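Local structure of leucyl-trna synthetase (Plasmodium falciparum, 5FOC) at residues Q6-I11 with S126-E131. The protein probably charges tRNA(Leu) with leucine using ATP, this fragment being its editing domain, which probably deacylates mischarged tRNA. The protein carries 2 engineered substitutions. Residues are numbered along the deposited sequence; the frame is centred on the assembly and turned at random.
Sequences QEYTLI and STLKPE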
ATOM      1  N   GLN A   6     -12.553  10.575  -8.364  1.00 40.04           N
ATOM      2  CA  GLN A   6     -11.595   9.628  -8.930  1.00 35.49           C
ATOM      3  C   GLN A   6     -11.777   8.201  -8.297  1.00 33.82           C
ATOM      4  O   GLN A   6     -11.919   8.096  -7.094  1.00 34.45           O
ATOM      5  CB  GLN A   6     -10.196  10.187  -8.646  1.00 41.66           C
ATOM      6  CG  GLN A   6      -9.024   9.416  -9.204  1.00 44.70           C
ATOM      7  CD  GLN A   6      -9.092   9.251 -10.704  1.00 43.80           C
ATOM      8  OE1 GLN A   6      -8.666  10.132 -11.450  1.00 58.71           O
ATOM      9  NE2 GLN A   6      -9.636   8.115 -11.157  1.00 38.24           N
ATOM     10  N   GLU A   7     -11.875   7.158  -9.128  1.00 31.31           N
ATOM     11  CA  GLU A   7     -12.002   5.796  -8.656  1.00 27.98           C
ATOM     12  C   GLU A   7     -10.560   5.233  -8.575  1.00 28.92           C
ATOM     13  O   GLU A   7      -9.762   5.419  -9.490  1.00 33.18           O
ATOM     14  CB  GLU A   7     -12.873   4.954  -9.580  1.00 31.93           C
ATOM     15  CG  GLU A   7     -12.963   3.505  -9.149  1.00 32.53           C
ATOM     16  CD  GLU A   7     -14.008   2.711  -9.890  1.00 32.89           C
ATOM     17  OE1 GLU A   7     -15.196   2.848  -9.545  1.00 48.25           O
ATOM     18  OE2 GLU A   7     -13.645   1.936 -10.826  1.00 37.42           O
ATOM     19  N   TYR A   8     -10.245   4.623  -7.442  1.00 23.98           N
ATOM     20  CA  TYR A   8      -8.951   3.957  -7.214  1.00 21.40           C
ATOM     21  C   TYR A   8      -9.222   2.478  -7.087  1.00 22.52           C
ATOM     22  O   TYR A   8     -10.321   2.071  -6.667  1.00 26.39           O
ATOM     23  CB  TYR A   8      -8.301   4.470  -5.929  1.00 24.93           C
ATOM     24  CG  TYR A   8      -7.958   5.939  -5.950  1.00 22.41           C
ATOM     25  CD1 TYR A   8      -8.953   6.907  -5.660  1.00 26.57           C
ATOM     26  CD2 TYR A   8      -6.737   6.391  -6.395  1.00 23.35           C
ATOM     27  CE1 TYR A   8      -8.644   8.254  -5.710  1.00 27.76           C
ATOM     28  CE2 TYR A   8      -6.405   7.729  -6.434  1.00 22.61           C
ATOM     29  CZ  TYR A   8      -7.406   8.666  -6.127  1.00 26.68           C
ATOM     30  OH  TYR A   8      -7.040   9.968  -6.174  1.00 30.74           O
ATOM     31  N   THR A   9      -8.187   1.658  -7.356  1.00 22.22           N
ATOM     32  CA  THR A   9      -8.254   0.240  -7.054  1.00 20.93           C
ATOM     33  C   THR A   9      -7.326   0.049  -5.853  1.00 19.40           C
ATOM     34  O   THR A   9      -6.216   0.521  -5.873  1.00 22.19           O
ATOM     35  CB  THR A   9      -7.810  -0.648  -8.215  1.00 20.97           C
ATOM     36  OG1 THR A   9      -8.589  -0.371  -9.364  1.00 23.76           O
ATOM     37  CG2 THR A   9      -8.004  -2.116  -7.852  1.00 24.23           C
ATOM     38  N   LEU A  10      -7.896  -0.421  -4.776  1.00 20.88           N
ATOM     39  CA  LEU A  10      -7.108  -0.824  -3.601  1.00 19.40           C
ATOM     40  C   LEU A  10      -6.735  -2.294  -3.724  1.00 22.71           C
ATOM     41  O   LEU A  10      -7.564  -3.142  -4.004  1.00 26.76           O
ATOM     42  CB  LEU A  10      -7.871  -0.583  -2.296  1.00 21.46           C
ATOM     43  CG  LEU A  10      -8.501   0.797  -2.101  1.00 21.79           C
ATOM     44  CD1 LEU A  10      -9.105   0.881  -0.713  1.00 21.22           C
ATOM     45  CD2 LEU A  10      -7.513   1.906  -2.379  1.00 23.40           C
ATOM     46  N   ILE A  11      -5.447  -2.562  -3.534  1.00 19.81           N
ATOM     47  CA  ILE A  11      -4.903  -3.923  -3.596  1.00 20.78           C
ATOM     48  C   ILE A  11      -4.520  -4.312  -2.180  1.00 17.85           C
ATOM     49  O   ILE A  11      -3.934  -3.523  -1.458  1.00 20.57           O
ATOM     50  CB  ILE A  11      -3.710  -3.966  -4.566  1.00 20.82           C
ATOM     51  CG1 ILE A  11      -4.197  -3.598  -6.002  1.00 25.69           C
ATOM     52  CG2 ILE A  11      -3.038  -5.340  -4.577  1.00 22.67           C
ATOM     53  CD1 ILE A  11      -3.109  -3.483  -7.037  1.00 29.11           C
ATOM     54  N   SER A 126      -2.953   1.687  -3.026  1.00 19.41           N
ATOM     55  CA  SER A 126      -3.889   2.390  -3.952  1.00 19.45           C
ATOM     56  C   SER A 126      -3.207   2.577  -5.310  1.00 19.77           C
ATOM     57  O   SER A 126      -2.050   3.023  -5.354  1.00 22.70           O
ATOM     58  CB  SER A 126      -4.179   3.711  -3.298  1.00 20.50           C
ATOM     59  OG  SER A 126      -5.089   4.367  -4.185  1.00 24.83           O
ATOM     60  N   THR A 127      -3.924   2.299  -6.410  1.00 18.86           N
ATOM     61  CA  THR A 127      -3.381   2.454  -7.745  1.00 18.94           C
ATOM     62  C   THR A 127      -4.482   2.914  -8.728  1.00 22.82           C
ATOM     63  O   THR A 127      -5.646   2.478  -8.613  1.00 22.77           O
ATOM     64  CB  THR A 127      -2.693   1.148  -8.261  1.00 21.78           C
ATOM     65  OG1 THR A 127      -2.054   1.392  -9.503  1.00 24.04           O
ATOM     66  CG2 THR A 127      -3.658   0.025  -8.413  1.00 24.32           C
ATOM     67  N   LEU A 128      -4.042   3.725  -9.689  1.00 21.93           N
ATOM     68  CA  LEU A 128      -4.846   4.000 -10.874  1.00 20.96           C
ATOM     69  C   LEU A 128      -4.498   3.135 -12.047  1.00 23.00           C
ATOM     70  O   LEU A 128      -5.115   3.199 -13.085  1.00 24.75           O
ATOM     71  CB  LEU A 128      -4.692   5.471 -11.268  1.00 23.02           C
ATOM     72  CG  LEU A 128      -5.163   6.456 -10.195  1.00 25.57           C
ATOM     73  CD1 LEU A 128      -4.701   7.862 -10.508  1.00 28.12           C
ATOM     74  CD2 LEU A 128      -6.657   6.331 -10.024  1.00 24.35           C
ATOM     75  N   LYS A 129      -3.512   2.213 -11.870  1.00 22.69           N
ATOM     76  CA  LYS A 129      -3.098   1.367 -12.927  1.00 19.64           C
ATOM     77  C   LYS A 129      -3.068  -0.093 -12.432  1.00 18.80           C
ATOM     78  O   LYS A 129      -1.969  -0.708 -12.351  1.00 21.90           O
ATOM     79  CB  LYS A 129      -1.711   1.765 -13.430  1.00 23.42           C
ATOM     80  CG  LYS A 129      -1.384   3.187 -13.793  1.00 26.85           C
ATOM     81  CD  LYS A 129       0.048   3.173 -14.363  1.00 31.82           C
ATOM     82  CE  LYS A 129       0.737   4.517 -14.365  1.00 33.87           C
ATOM     83  NZ  LYS A 129       2.036   4.511 -15.102  1.00 32.24           N
ATOM     84  N   PRO A 130      -4.229  -0.660 -12.077  1.00 19.32           N
ATOM     85  CA  PRO A 130      -4.252  -2.047 -11.534  1.00 19.96           C
ATOM     86  C   PRO A 130      -3.679  -3.097 -12.445  1.00 19.99           C
ATOM     87  O   PRO A 130      -3.151  -4.102 -11.917  1.00 23.04           O
ATOM     88  CB  PRO A 130      -5.720  -2.340 -11.255  1.00 19.95           C
ATOM     89  CG  PRO A 130      -6.463  -1.305 -12.130  1.00 20.43           C
ATOM     90  CD  PRO A 130      -5.594  -0.094 -12.172  1.00 20.35           C
ATOM     91  N   GLU A 131      -3.700  -2.884 -13.751  1.00 22.59           N
ATOM     92  CA  GLU A 131      -3.158  -3.801 -14.755  1.00 19.13           C
ATOM     93  C   GLU A 131      -1.628  -4.015 -14.620  1.00 19.18           C
ATOM     94  O   GLU A 131      -1.078  -4.875 -15.306  1.00 24.33           O
ATOM     95  CB  GLU A 131      -3.540  -3.362 -16.192  1.00 19.70           C
ATOM     96  CG  GLU A 131      -2.884  -2.077 -16.698  1.00 21.08           C
ATOM     97  CD  GLU A 131      -3.423  -0.754 -16.104  1.00 22.09           C
ATOM     98  OE1 GLU A 131      -4.435  -0.747 -15.348  1.00 23.61           O
ATOM     99  OE2 GLU A 131      -2.805   0.300 -16.405  1.00 28.05           O
TER
HETATM  100  O   HOH W   1      -7.750   1.895 -10.528  1.00 34.03           O
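Thr9 and Thr127 face each other as the hydrogen-bonded antiparallel pair that joins strand 7-15 to the end of strand 120-127. Thr9 N donates to Thr127 O at 3.0 Å, nearly straight at 171° and in the carbonyl plane, and Thr127 N returns a bond to Thr9 O. A water bridges the pair, donating to Thr127 O at 2.9 Å and hydrogen-bonded to Thr9 OG1 at 2.7 Å. Thr9 OG1 also lies against the Pro130 ring, 3.6 Å from CG, while Thr127 CG2 meets Ile11 CD1.

Beyond Thr127 the chain leaves the strand through an ST turn, in which Thr127 OG1, anti to its own nitrogen (chi1 -174°), accepts from Lys129 N at 2.9 Å. On the face that carries Ser126 and Leu10, Ser126 OG approaches the Tyr8 ring obliquely, 3.4 Å from CD2, and is hydrogen-bonded to Ser251 OG. The end of Leu128 comes over to strand 7-15, where CD2 meets the same ring atom of Tyr8 at 3.6 Å; Gln6 NE2 touches that methyl and also donates to Glu7 O.

Strand 369-373 flanks strand 7-15, and Lys360 of helix 352-365 touches Thr9 and Pro130 and forms a salt bridge with Glu7. The chemistry is thus divided: two backbone bonds fix the register within the editing domain's sheet and the water gives Thr127 O a second donor, whereas beyond that last backbone pair the contact passes to van der Waals packing, Leu128 CD2 on Tyr8 and the Pro130 ring on Thr9.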